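Local coordinates for nicotinate phosphoribosyltransferase (Porphyromonas gingivalis, PDB 2IM5), which probably catalyses the ATP-dependent synthesis of nicotinate ribonucleotide from nicotinate and phosphoribosyl diphosphate, a step in NAD biosynthesis, at residues A[62-65]-A[66-69]; A[127-130]-A[131-135]; A[176-179]-A[180-183]; A[209-212]-A[213-217]; A[263-266]-A[267-271]. All coordinates share one frame; numbering follows the deposited sequence.

Contact 1. Residues A[62-65]-A[66-69]; sequences LTRD and EKEF
T63 and E66 exchange two hydrogen bonds at the start of helix 64-73, which makes them a capping box. E66 N donates to T63 OG1 over 3.1 Å, and T63 N donates in return to E66 OE1 over 3.0 Å. The second bond is nearly straight, with an N-H...O angle of 169°, although its donor meets OE1 on the anti side and somewhat out of the carboxylate plane. The side-chain torsions account for the exchange. In T63 the hydroxyl sits between the backbone N and the carbonyl carbon (chi1 69°), which turns OG1 toward the first turn. E66 places CG beside its own N (chi1 -63°) and then runs extended, carrying the carboxylate back past the helix start. Its other oxygen, OE2, is hydrogen-bonded to S6 OG. L62 spreads its two methyls under this turn: CD1 lies 3.5 Å from E66 CB, and CD2 lies 3.7 Å from K67 CB. R64, folded at its second and third torsions, comes alongside the extended K67 and points the same way. R64 NH1 and K67 NZ, two like charges, end 3.3 Å apart. D86 of helix 79-87 touches K67 and forms a long, weak ion pair with R64, so it may partly offset their repulsion. The box gives E66 N an acceptor, and it sets a carboxylate at the helix N-terminus, where the helix dipole would be expected to favour negative charge.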
loop_
_atom_site.group_PDB
_atom_site.type_symbol
_atom_site.label_atom_id
_atom_site.label_comp_id
_atom_site.label_asym_id
_atom_site.label_seq_id
_atom_site.Cartn_x
_atom_site.Cartn_y
_atom_site.Cartn_z
ATOM N N LEU A 62 -8.066 13.434 15.076
ATOM C CA LEU A 62 -6.842 13.031 15.751
ATOM C C LEU A 62 -6.941 13.311 17.247
ATOM O O LEU A 62 -7.292 14.421 17.650
ATOM C CB LEU A 62 -5.664 13.808 15.150
ATOM C CG LEU A 62 -4.249 13.370 15.518
ATOM C CD1 LEU A 62 -3.954 12.002 14.894
ATOM C CD2 LEU A 62 -3.261 14.426 15.021
ATOM N N THR A 63 -6.647 12.312 18.073
ATOM C CA THR A 63 -6.695 12.522 19.515
ATOM C C THR A 63 -5.359 13.111 19.950
ATOM O O THR A 63 -4.404 13.159 19.169
ATOM C CB THR A 63 -6.918 11.205 20.296
ATOM O OG1 THR A 63 -5.753 10.384 20.189
ATOM C CG2 THR A 63 -8.116 10.446 19.749
ATOM N N ARG A 64 -5.289 13.556 21.199
ATOM C CA ARG A 64 -4.057 14.124 21.727
ATOM C C ARG A 64 -2.952 13.062 21.796
ATOM O O ARG A 64 -1.803 13.332 21.455
ATOM C CB ARG A 64 -4.311 14.720 23.114
ATOM C CG ARG A 64 -3.203 15.641 23.614
ATOM C CD ARG A 64 -2.785 16.653 22.538
ATOM N NE ARG A 64 -3.931 17.162 21.781
ATOM C CZ ARG A 64 -3.849 18.056 20.796
ATOM N NH1 ARG A 64 -2.669 18.555 20.436
ATOM N NH2 ARG A 64 -4.950 18.445 20.160
ATOM N N ASP A 65 -3.299 11.853 22.223
ATOM C CA ASP A 65 -2.306 10.788 22.305
ATOM C C ASP A 65 -1.799 10.397 20.926
ATOM O O ASP A 65 -0.614 10.107 20.758
ATOM C CB ASP A 65 -2.873 9.541 22.993
ATOM C CG ASP A 65 -3.054 9.728 24.486
ATOM O OD1 ASP A 65 -2.334 10.567 25.075
ATOM O OD2 ASP A 65 -3.907 9.022 25.073
ATOM N N GLU A 66 -2.696 10.379 19.942
ATOM C CA GLU A 66 -2.296 10.017 18.588
ATOM C C GLU A 66 -1.349 11.068 18.029
ATOM O O GLU A 66 -0.371 10.737 17.368
ATOM C CB GLU A 66 -3.520 9.860 17.690
ATOM C CG GLU A 66 -4.434 8.731 18.142
ATOM C CD GLU A 66 -5.652 8.565 17.252
ATOM O OE1 GLU A 66 -6.237 9.590 16.832
ATOM O OE2 GLU A 66 -6.027 7.404 16.988
ATOM N N LYS A 67 -1.632 12.333 18.312
ATOM C CA LYS A 67 -0.773 13.409 17.838
ATOM C C LYS A 67 0.628 13.259 18.435
ATOM O O LYS A 67 1.625 13.406 17.731
ATOM C CB LYS A 67 -1.352 14.775 18.219
ATOM C CG LYS A 67 -0.560 15.944 17.668
ATOM C CD LYS A 67 -1.068 17.284 18.181
ATOM C CE LYS A 67 -0.135 18.410 17.755
ATOM N NZ LYS A 67 -0.525 19.752 18.294
ATOM N N GLU A 68 0.706 12.970 19.732
ATOM C CA GLU A 68 1.997 12.785 20.397
ATOM C C GLU A 68 2.722 11.578 19.816
ATOM O O GLU A 68 3.948 11.581 19.689
ATOM C CB GLU A 68 1.809 12.588 21.900
ATOM C CG GLU A 68 1.423 13.855 22.641
ATOM C CD GLU A 68 1.031 13.594 24.093
ATOM O OE1 GLU A 68 1.765 12.851 24.791
ATOM O OE2 GLU A 68 -0.011 14.139 24.533
ATOM N N PHE A 69 1.960 10.542 19.471
ATOM C CA PHE A 69 2.539 9.346 18.875
ATOM C C PHE A 69 3.168 9.701 17.521
ATOM O O PHE A 69 4.297 9.310 17.225
ATOM C CB PHE A 69 1.462 8.281 18.668
ATOM C CG PHE A 69 1.934 7.086 17.895
ATOM C CD1 PHE A 69 2.788 6.151 18.479
ATOM C CD2 PHE A 69 1.537 6.901 16.572
ATOM C CE1 PHE A 69 3.242 5.047 17.753
ATOM C CE2 PHE A 69 1.981 5.809 15.841
ATOM C CZ PHE A 69 2.839 4.874 16.434
#

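Contact 2. Residues A[127-130]-A[131-135]; sequences ISEL and YYRFI
S128 OG, beside which the ring of Y132 lies, is gripped by two polar groups: a water donates to it over 2.8 Å, and it is hydrogen-bonded to R170 O. Y132 has CG beside its own N (chi1 -64°), which brings the CD2-CE2 side of the ring back beside S128. Y132 CD2 lies 2.9 Å from S128 O, and Y132 CE2 comes within 3.4 Å of S128 OG. The same water lies at the edge of that ring, in its plane, and makes a weak 3.4 Å bond to Y132 OH. The hydroxyl has stronger partners in E343 O and N336 ND2. One face of the ring receives Y131 CD2, 3.8 Å above its plane, and the ring also stacks with F171. S128 and Y132 are one turn apart in helix 120-134, in which Y132 N donates to S128 O over 3.3 Å and F134 N to L130 O over 2.8 Å. E129 and R133 use the same spacing for a salt bridge, R133 NH2 to E129 OE1 at 3.2 Å. Its geometry is imperfect: the N-H...O angle is 137°, the nitrogen stands above the carboxylate plane, and the two flat groups are turned 76° apart. The other carboxylate oxygen, E129 OE2, accepts from L173 N. L130 and F134 both pack on helix 44-56, L130 against V50 and E53, F134 against L49 and edge-to-face against F46.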
loop_
_atom_site.group_PDB
_atom_site.type_symbol
_atom_site.label_atom_id
_atom_site.label_comp_id
_atom_site.label_asym_id
_atom_site.label_seq_id
_atom_site.Cartn_x
_atom_site.Cartn_y
_atom_site.Cartn_z
ATOM N N ILE A 127 -15.359 -1.783 3.356
ATOM C CA ILE A 127 -16.086 -2.669 2.455
ATOM C C ILE A 127 -15.854 -4.122 2.846
ATOM O O ILE A 127 -16.790 -4.922 2.886
ATOM C CB ILE A 127 -15.650 -2.451 0.991
ATOM C CG1 ILE A 127 -16.184 -1.103 0.504
ATOM C CG2 ILE A 127 -16.136 -3.591 0.109
ATOM C CD1 ILE A 127 -15.744 -0.748 -0.889
ATOM N N SER A 128 -14.607 -4.458 3.142
ATOM C CA SER A 128 -14.270 -5.819 3.520
ATOM C C SER A 128 -15.006 -6.242 4.793
ATOM O O SER A 128 -15.666 -7.277 4.816
ATOM C CB SER A 128 -12.756 -5.947 3.719
ATOM O OG SER A 128 -12.405 -7.281 4.044
ATOM N N GLU A 129 -14.910 -5.436 5.847
ATOM C CA GLU A 129 -15.569 -5.771 7.100
ATOM C C GLU A 129 -17.092 -5.825 6.945
ATOM O O GLU A 129 -17.732 -6.748 7.449
ATOM C CB GLU A 129 -15.172 -4.778 8.207
ATOM C CG GLU A 129 -15.787 -5.107 9.560
ATOM C CD GLU A 129 -15.009 -4.536 10.740
ATOM O OE1 GLU A 129 -15.520 -4.623 11.883
ATOM O OE2 GLU A 129 -13.890 -4.007 10.533
ATOM N N LEU A 130 -17.666 -4.842 6.252
ATOM C CA LEU A 130 -19.109 -4.801 6.025
ATOM C C LEU A 130 -19.570 -6.035 5.278
ATOM O O LEU A 130 -20.624 -6.579 5.572
ATOM C CB LEU A 130 -19.511 -3.585 5.188
ATOM C CG LEU A 130 -19.715 -2.221 5.837
ATOM C CD1 LEU A 130 -20.156 -1.236 4.754
ATOM C CD2 LEU A 130 -20.774 -2.307 6.935
ATOM N N TYR A 131 -18.773 -6.456 4.303
ATOM C CA TYR A 131 -19.099 -7.612 3.484
ATOM C C TYR A 131 -19.297 -8.886 4.302
ATOM O O TYR A 131 -20.333 -9.543 4.196
ATOM C CB TYR A 131 -18.005 -7.844 2.443
ATOM C CG TYR A 131 -18.232 -9.077 1.610
ATOM C CD1 TYR A 131 -19.229 -9.112 0.642
ATOM C CD2 TYR A 131 -17.468 -10.226 1.815
ATOM C CE1 TYR A 131 -19.466 -10.268 -0.109
ATOM C CE2 TYR A 131 -17.692 -11.380 1.077
ATOM C CZ TYR A 131 -18.691 -11.396 0.116
ATOM O OH TYR A 131 -18.902 -12.541 -0.624
ATOM N N TYR A 132 -18.299 -9.239 5.107
ATOM C CA TYR A 132 -18.386 -10.446 5.919
ATOM C C TYR A 132 -19.548 -10.371 6.900
ATOM O O TYR A 132 -20.214 -11.371 7.147
ATOM C CB TYR A 132 -17.056 -10.687 6.632
ATOM C CG TYR A 132 -15.946 -10.946 5.640
ATOM C CD1 TYR A 132 -15.961 -12.084 4.838
ATOM C CD2 TYR A 132 -14.909 -10.028 5.466
ATOM C CE1 TYR A 132 -14.978 -12.306 3.883
ATOM C CE2 TYR A 132 -13.917 -10.238 4.515
ATOM C CZ TYR A 132 -13.957 -11.378 3.729
ATOM O OH TYR A 132 -12.978 -11.590 2.793
ATOM N N ARG A 133 -19.801 -9.185 7.449
ATOM C CA ARG A 133 -20.926 -9.025 8.363
ATOM C C ARG A 133 -22.203 -9.302 7.574
ATOM O O ARG A 133 -23.081 -10.051 8.013
ATOM C CB ARG A 133 -21.020 -7.598 8.895
ATOM C CG ARG A 133 -19.989 -7.197 9.917
ATOM C CD ARG A 133 -20.343 -5.812 10.443
ATOM N NE ARG A 133 -19.324 -5.265 11.332
ATOM C CZ ARG A 133 -19.396 -4.060 11.888
ATOM N NH1 ARG A 133 -20.441 -3.278 11.646
ATOM N NH2 ARG A 133 -18.423 -3.634 12.680
ATOM N N PHE A 134 -22.284 -8.683 6.398
ATOM C CA PHE A 134 -23.439 -8.806 5.526
ATOM C C PHE A 134 -23.804 -10.244 5.184
ATOM O O PHE A 134 -24.979 -10.598 5.187
ATOM C CB PHE A 134 -23.204 -8.024 4.231
ATOM C CG PHE A 134 -24.467 -7.675 3.499
ATOM C CD1 PHE A 134 -25.331 -6.712 4.002
ATOM C CD2 PHE A 134 -24.783 -8.292 2.295
ATOM C CE1 PHE A 134 -26.497 -6.365 3.309
ATOM C CE2 PHE A 134 -25.943 -7.954 1.594
ATOM C CZ PHE A 134 -26.801 -6.990 2.102
ATOM N N ILE A 135 -22.808 -11.070 4.874
ATOM C CA ILE A 135 -23.088 -12.455 4.518
ATOM C C ILE A 135 -23.072 -13.366 5.740
ATOM O O ILE A 135 -23.075 -14.589 5.614
ATOM C CB ILE A 135 -22.091 -12.989 3.469
ATOM C CG1 ILE A 135 -20.695 -13.118 4.073
ATOM C CG2 ILE A 135 -22.068 -12.068 2.268
ATOM C CD1 ILE A 135 -19.713 -13.833 3.166
HETATM O O HOH W 1 -11.002 -8.888 2.186
#

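Contact 3. Residues A[176-179]-A[180-183]; sequences EDRV and TDIL
Helix 173-186 is the crossover helix of a beta-alpha-beta unit between parallel strands 162-164 and 191-194, and within it T180 bonds twice to E176. E176 O accepts from T180 N at 2.9 Å and from T180 OG1 at 2.7 Å, the two donors arriving from opposite faces of the carbonyl plane. Placing OG1 beside the backbone N of T180 (chi1 -61°) is what brings the hydroxyl to that oxygen. A water links the two side chains themselves, which lie side by side, donating to E176 OE2 over 3.0 Å and to T180 OG1 over 2.9 Å. The other carboxylate oxygen of E176 has a salt bridge to R170. One helical turn is again the spacing between R178 and I182: the arginine bends at chi2 (50°), and I182 CG1 comes over one face of its guanidinium, offset toward the rim, 3.5 Å from R178 NE. D181 OD2 lies at the edge of the same group, in its plane, but its salt bridge to R178 NH1 is long at 3.8 Å. The gap is spanned by a water that accepts from R178 NH1 over 3.0 Å and donates to D181 OD2 over 2.9 Å. R178 NE has a salt bridge to E145 of helix 141-157. V179 CG1 and L183 CD1 touch alongside each other, and both side chains rest on T148 of that same helix.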
loop_
_atom_site.group_PDB
_atom_site.type_symbol
_atom_site.label_atom_id
_atom_site.label_comp_id
_atom_site.label_asym_id
_atom_site.label_seq_id
_atom_site.Cartn_x
_atom_site.Cartn_y
_atom_site.Cartn_z
ATOM N N GLU A 176 -7.538 -8.075 12.709
ATOM C CA GLU A 176 -6.189 -7.541 12.510
ATOM C C GLU A 176 -5.574 -7.158 13.854
ATOM O O GLU A 176 -4.387 -7.375 14.083
ATOM C CB GLU A 176 -6.181 -6.310 11.583
ATOM C CG GLU A 176 -4.786 -5.668 11.481
ATOM C CD GLU A 176 -4.679 -4.474 10.507
ATOM O OE1 GLU A 176 -5.698 -3.794 10.223
ATOM O OE2 GLU A 176 -3.544 -4.204 10.046
ATOM N N ASP A 177 -6.393 -6.600 14.737
ATOM C CA ASP A 177 -5.936 -6.183 16.057
ATOM C C ASP A 177 -5.392 -7.368 16.852
ATOM O O ASP A 177 -4.281 -7.322 17.373
ATOM C CB ASP A 177 -7.091 -5.540 16.829
ATOM C CG ASP A 177 -6.637 -4.850 18.103
ATOM O OD1 ASP A 177 -5.596 -5.240 18.670
ATOM O OD2 ASP A 177 -7.330 -3.918 18.555
ATOM N N ARG A 178 -6.187 -8.428 16.949
ATOM C CA ARG A 178 -5.776 -9.617 17.693
ATOM C C ARG A 178 -4.584 -10.318 17.047
ATOM O O ARG A 178 -3.675 -10.764 17.741
ATOM C CB ARG A 178 -6.953 -10.592 17.828
ATOM C CG ARG A 178 -6.631 -11.856 18.621
ATOM C CD ARG A 178 -5.966 -11.524 19.955
ATOM N NE ARG A 178 -5.529 -12.727 20.661
ATOM C CZ ARG A 178 -4.712 -12.724 21.712
ATOM N NH1 ARG A 178 -4.235 -11.578 22.187
ATOM N NH2 ARG A 178 -4.374 -13.869 22.291
ATOM N N VAL A 179 -4.589 -10.414 15.723
ATOM C CA VAL A 179 -3.493 -11.055 15.001
ATOM C C VAL A 179 -2.181 -10.318 15.262
ATOM O O VAL A 179 -1.134 -10.945 15.449
ATOM C CB VAL A 179 -3.767 -11.088 13.473
ATOM C CG1 VAL A 179 -2.487 -11.439 12.710
ATOM C CG2 VAL A 179 -4.849 -12.127 13.162
ATOM N N THR A 180 -2.246 -8.988 15.273
ATOM C CA THR A 180 -1.069 -8.167 15.530
ATOM C C THR A 180 -0.572 -8.427 16.948
ATOM O O THR A 180 0.627 -8.535 17.186
ATOM C CB THR A 180 -1.399 -6.667 15.389
ATOM O OG1 THR A 180 -1.828 -6.409 14.049
ATOM C CG2 THR A 180 -0.177 -5.811 15.708
ATOM N N ASP A 181 -1.511 -8.526 17.883
ATOM C CA ASP A 181 -1.178 -8.777 19.282
ATOM C C ASP A 181 -0.464 -10.118 19.439
ATOM O O ASP A 181 0.543 -10.220 20.141
ATOM C CB ASP A 181 -2.445 -8.783 20.132
ATOM C CG ASP A 181 -2.154 -8.605 21.604
ATOM O OD1 ASP A 181 -1.096 -9.085 22.065
ATOM O OD2 ASP A 181 -2.988 -7.990 22.303
ATOM N N ILE A 182 -0.988 -11.142 18.778
ATOM C CA ILE A 182 -0.402 -12.472 18.846
ATOM C C ILE A 182 0.986 -12.517 18.215
ATOM O O ILE A 182 1.922 -13.091 18.779
ATOM C CB ILE A 182 -1.305 -13.504 18.141
ATOM C CG1 ILE A 182 -2.657 -13.576 18.855
ATOM C CG2 ILE A 182 -0.628 -14.865 18.122
ATOM C CD1 ILE A 182 -3.695 -14.408 18.130
ATOM N N LEU A 183 1.122 -11.918 17.037
ATOM C CA LEU A 183 2.413 -11.917 16.356
ATOM C C LEU A 183 3.470 -11.211 17.199
ATOM O O LEU A 183 4.602 -11.671 17.298
ATOM C CB LEU A 183 2.290 -11.254 14.981
ATOM C CG LEU A 183 1.573 -12.120 13.944
ATOM C CD1 LEU A 183 1.339 -11.346 12.651
ATOM C CD2 LEU A 183 2.424 -13.357 13.671
HETATM O O HOH W 2 -1.412 -4.378 12.087
HETATM O O HOH W 3 -5.557 -8.965 21.477
#

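Contact 4. Residues A[209-212]-A[213-217]; sequences GTHP and HEWIQ
W215 N and H211 ND1 both donate to P212 O, with unequal strength. The W215 bond spans 3.3 Å and is weak; the H211 bond is 2.9 Å long with an N-H...O angle of 156°, its acceptor lying in the imidazole plane while the nitrogen stands above the carbonyl plane. H211 can double back on its neighbour because CG is tucked between its backbone N and carbonyl carbon (chi1 76°). T210 OG1 donates to H211 O over 3.0 Å and is also hydrogen-bonded to R273. W215 NE1 donates to A232 O on helix 228-240, and the E214 carboxylate is held by a salt bridge to K14 and hydrogen bonds to Y21 and T117. The contact lies where the chain passes from strand 206-207, an outer strand of the seven-stranded parallel sheet, through a loop into helix 213-223, its centre about 7 Å from the centre of the chain. At the junction stands H213, predicted to be phosphorylated by autocatalysis although it carries no phosphate here; its ring nitrogens make weak hydrogen bonds to T251 and D275. Among the van der Waals contacts, H211 CE1 meets I216 CD1 at 3.6 Å, P212 CG meets E214 CG at 3.4 Å, and P212 CD meets W215 CB at 4.2 Å. Of the aromatic groups, the H211 ring and the five-membered ring of W215 are oblique, centroids 5.7 Å apart and planes at 54°, while W215 is edge-to-face with H219 and W236.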
loop_
_atom_site.group_PDB
_atom_site.type_symbol
_atom_site.label_atom_id
_atom_site.label_comp_id
_atom_site.label_asym_id
_atom_site.label_seq_id
_atom_site.Cartn_x
_atom_site.Cartn_y
_atom_site.Cartn_z
ATOM N N GLY A 209 6.392 0.628 5.975
ATOM C CA GLY A 209 5.785 0.826 4.670
ATOM C C GLY A 209 6.720 1.504 3.686
ATOM O O GLY A 209 7.806 1.951 4.052
ATOM N N THR A 210 6.304 1.577 2.426
ATOM C CA THR A 210 7.116 2.212 1.391
ATOM C C THR A 210 6.208 3.147 0.610
ATOM O O THR A 210 5.001 3.133 0.811
ATOM C CB THR A 210 7.670 1.171 0.397
ATOM O OG1 THR A 210 6.585 0.603 -0.352
ATOM C CG2 THR A 210 8.402 0.061 1.137
ATOM N N HIS A 211 6.779 3.955 -0.277
ATOM C CA HIS A 211 5.948 4.843 -1.082
ATOM C C HIS A 211 5.115 3.878 -1.935
ATOM O O HIS A 211 5.529 2.745 -2.186
ATOM C CB HIS A 211 6.811 5.755 -1.962
ATOM C CG HIS A 211 7.404 5.066 -3.151
ATOM N ND1 HIS A 211 6.642 4.635 -4.219
ATOM C CD2 HIS A 211 8.679 4.713 -3.435
ATOM C CE1 HIS A 211 7.422 4.043 -5.106
ATOM N NE2 HIS A 211 8.662 4.077 -4.655
ATOM N N PRO A 212 3.930 4.305 -2.383
ATOM C CA PRO A 212 3.074 3.436 -3.195
ATOM C C PRO A 212 3.225 3.654 -4.698
ATOM O O PRO A 212 3.940 4.564 -5.140
ATOM C CB PRO A 212 1.691 3.816 -2.719
ATOM C CG PRO A 212 1.840 5.333 -2.630
ATOM C CD PRO A 212 3.204 5.519 -1.971
ATOM N N HIS A 213 2.527 2.818 -5.470
ATOM C CA HIS A 213 2.535 2.908 -6.921
ATOM C C HIS A 213 1.914 4.220 -7.383
ATOM O O HIS A 213 2.360 4.788 -8.377
ATOM C CB HIS A 213 1.739 1.757 -7.547
ATOM C CG HIS A 213 2.399 0.419 -7.436
ATOM N ND1 HIS A 213 3.555 0.097 -8.114
ATOM C CD2 HIS A 213 2.065 -0.681 -6.722
ATOM C CE1 HIS A 213 3.905 -1.142 -7.823
ATOM N NE2 HIS A 213 3.019 -1.637 -6.979
ATOM N N GLU A 214 0.890 4.699 -6.670
ATOM C CA GLU A 214 0.210 5.936 -7.069
ATOM C C GLU A 214 1.168 7.120 -7.190
ATOM O O GLU A 214 0.977 7.989 -8.041
ATOM C CB GLU A 214 -0.933 6.289 -6.098
ATOM C CG GLU A 214 -0.505 6.588 -4.674
ATOM C CD GLU A 214 -1.649 7.105 -3.802
ATOM O OE1 GLU A 214 -2.033 8.289 -3.939
ATOM O OE2 GLU A 214 -2.167 6.323 -2.978
ATOM N N TRP A 215 2.197 7.142 -6.346
ATOM C CA TRP A 215 3.182 8.222 -6.371
ATOM C C TRP A 215 3.893 8.226 -7.714
ATOM O O TRP A 215 4.016 9.269 -8.346
ATOM C CB TRP A 215 4.193 8.044 -5.233
ATOM C CG TRP A 215 5.300 9.062 -5.207
ATOM C CD1 TRP A 215 6.634 8.825 -5.402
ATOM C CD2 TRP A 215 5.178 10.474 -4.943
ATOM N NE1 TRP A 215 7.346 9.994 -5.273
ATOM C CE2 TRP A 215 6.480 11.020 -4.993
ATOM C CE3 TRP A 215 4.098 11.325 -4.673
ATOM C CZ2 TRP A 215 6.732 12.380 -4.779
ATOM C CZ3 TRP A 215 4.346 12.683 -4.462
ATOM C CH2 TRP A 215 5.657 13.196 -4.517
ATOM N N ILE A 216 4.336 7.055 -8.161
ATOM C CA ILE A 216 5.023 6.944 -9.448
ATOM C C ILE A 216 4.040 7.204 -10.590
ATOM O O ILE A 216 4.350 7.893 -11.550
ATOM C CB ILE A 216 5.617 5.536 -9.664
ATOM C CG1 ILE A 216 6.449 5.108 -8.457
ATOM C CG2 ILE A 216 6.461 5.522 -10.918
ATOM C CD1 ILE A 216 7.610 5.980 -8.180
ATOM N N GLN A 217 2.852 6.620 -10.480
ATOM C CA GLN A 217 1.817 6.769 -11.499
ATOM C C GLN A 217 1.418 8.234 -11.704
ATOM O O GLN A 217 1.160 8.665 -12.821
ATOM C CB GLN A 217 0.596 5.961 -11.090
ATOM C CG GLN A 217 0.792 4.469 -11.178
ATOM C CD GLN A 217 -0.449 3.717 -10.733
ATOM O OE1 GLN A 217 -0.724 3.609 -9.538
ATOM N NE2 GLN A 217 -1.220 3.220 -11.694
#

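Contact 5. Residues A[263-266]-A[267-271]; sequences KKHA and MLFTS
H265 and F269 meet as an offset edge-to-face pair, the edge of the phenyl ring turned to the face of the imidazole, with centroids 6.0 Å apart and planes at 85°. The phenyl edge also receives the carbonyl of H265, whose O lies 3.2 Å from F269 CD2. On another side of the helix, M267 bends at chi3 (-76°) and curls its methyl back against K263. M267 CE comes to 3.3 Å from K263 CG, tighter than usual van der Waals contact. The backbone holds both pairs in place: F269 N donates to H265 O and M267 N to K263 O, each over 2.9 Å. A water bridges two carbonyls at the helix end, donating over 2.7 Å to A266 O and over 2.7 Å to F269 O, and K300 NZ is hydrogen-bonded to these same two oxygens. Farther out, E234 of helix 228-240 accepts from H265 NE2, and L293 O accepts from K263 NZ. F269 is the first residue to leave helical phi/psi, so the water- and lysine-bound carbonyls lie at the C-terminal end of helix 263-268, where the chain turns toward strand 271-274 of the parallel sheet.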
loop_
_atom_site.group_PDB
_atom_site.type_symbol
_atom_site.label_atom_id
_atom_site.label_comp_id
_atom_site.label_asym_id
_atom_site.label_seq_id
_atom_site.Cartn_x
_atom_site.Cartn_y
_atom_site.Cartn_z
ATOM N N LYS A 263 23.041 5.746 -10.991
ATOM C CA LYS A 263 23.997 5.385 -9.954
ATOM C C LYS A 263 23.697 6.133 -8.654
ATOM O O LYS A 263 23.777 5.563 -7.569
ATOM C CB LYS A 263 25.420 5.710 -10.414
ATOM C CG LYS A 263 26.495 5.231 -9.457
ATOM C CD LYS A 263 27.887 5.477 -10.014
ATOM C CE LYS A 263 28.962 5.060 -9.013
ATOM N NZ LYS A 263 28.931 3.599 -8.711
ATOM N N LYS A 264 23.359 7.413 -8.777
ATOM C CA LYS A 264 23.043 8.242 -7.618
ATOM C C LYS A 264 21.903 7.657 -6.783
ATOM O O LYS A 264 22.011 7.530 -5.557
ATOM C CB LYS A 264 22.671 9.648 -8.078
ATOM C CG LYS A 264 22.328 10.594 -6.955
ATOM C CD LYS A 264 22.061 12.008 -7.482
ATOM C CE LYS A 264 20.879 12.046 -8.435
ATOM N NZ LYS A 264 20.685 13.418 -8.998
ATOM N N HIS A 265 20.808 7.306 -7.448
ATOM C CA HIS A 265 19.664 6.731 -6.760
ATOM C C HIS A 265 19.963 5.327 -6.237
ATOM O O HIS A 265 19.540 4.962 -5.141
ATOM C CB HIS A 265 18.455 6.721 -7.695
ATOM C CG HIS A 265 17.904 8.086 -7.961
ATOM N ND1 HIS A 265 17.091 8.367 -9.036
ATOM C CD2 HIS A 265 18.060 9.253 -7.291
ATOM C CE1 HIS A 265 16.771 9.650 -9.019
ATOM N NE2 HIS A 265 17.349 10.210 -7.970
ATOM N N ALA A 266 20.692 4.543 -7.023
ATOM C CA ALA A 266 21.045 3.197 -6.602
ATOM C C ALA A 266 21.872 3.263 -5.312
ATOM O O ALA A 266 21.711 2.438 -4.419
ATOM C CB ALA A 266 21.835 2.489 -7.697
ATOM N N MET A 267 22.748 4.258 -5.221
ATOM C CA MET A 267 23.597 4.420 -4.042
ATOM C C MET A 267 22.844 4.979 -2.842
ATOM O O MET A 267 23.067 4.556 -1.706
ATOM C CB MET A 267 24.775 5.343 -4.357
ATOM C CG MET A 267 25.796 4.762 -5.335
ATOM S SD MET A 267 27.082 5.963 -5.670
ATOM C CE MET A 267 26.260 6.998 -6.711
ATOM N N LEU A 268 21.944 5.925 -3.097
ATOM C CA LEU A 268 21.173 6.555 -2.031
ATOM C C LEU A 268 20.063 5.691 -1.419
ATOM O O LEU A 268 19.945 5.609 -0.195
ATOM C CB LEU A 268 20.582 7.872 -2.540
ATOM C CG LEU A 268 19.699 8.685 -1.596
ATOM C CD1 LEU A 268 20.419 8.946 -0.284
ATOM C CD2 LEU A 268 19.347 10.001 -2.272
ATOM N N PHE A 269 19.232 5.069 -2.253
ATOM C CA PHE A 269 18.162 4.216 -1.735
ATOM C C PHE A 269 18.785 2.955 -1.152
ATOM O O PHE A 269 19.715 2.388 -1.727
ATOM C CB PHE A 269 17.178 3.872 -2.848
ATOM C CG PHE A 269 16.274 5.012 -3.213
ATOM C CD1 PHE A 269 15.060 5.185 -2.563
ATOM C CD2 PHE A 269 16.663 5.952 -4.163
ATOM C CE1 PHE A 269 14.238 6.287 -2.851
ATOM C CE2 PHE A 269 15.858 7.052 -4.457
ATOM C CZ PHE A 269 14.641 7.224 -3.802
ATOM N N THR A 270 18.279 2.527 -0.003
ATOM C CA THR A 270 18.816 1.340 0.662
ATOM C C THR A 270 18.145 0.065 0.207
ATOM O O THR A 270 18.687 -1.018 0.396
ATOM C CB THR A 270 18.642 1.414 2.189
ATOM O OG1 THR A 270 17.249 1.537 2.499
ATOM C CG2 THR A 270 19.397 2.603 2.763
ATOM N N SER A 271 16.971 0.183 -0.396
ATOM C CA SER A 271 16.270 -1.013 -0.818
ATOM C C SER A 271 15.267 -0.857 -1.951
ATOM O O SER A 271 14.833 0.249 -2.288
ATOM C CB SER A 271 15.566 -1.622 0.397
ATOM O OG SER A 271 14.782 -0.635 1.043
HETATM O O HOH W 4 19.478 1.012 -4.073
#

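How the contacts relate
The five contacts follow one another along the chain, each local to one helix or its end, and none touches another. Contacts 1 and 2 lie on helices 64-73 and 120-134, with centres about 29 Å apart. Contacts 3, 4 and 5 lie in the part of the chain that carries the whole parallel sheet: contact 3 is on a crossover helix, contact 4 follows outer strand 206-207, and contact 5 leads into strand 271-274. Contacts 4 and 5 are the nearest pair by centres, about 17 Å apart. Contacts 2 and 5, about 42 Å apart, lie on opposite sides of the chain's centre. The predicted phosphohistidine thus sits in the most central contact, 4, while the others lie on helices or helix ends farther out.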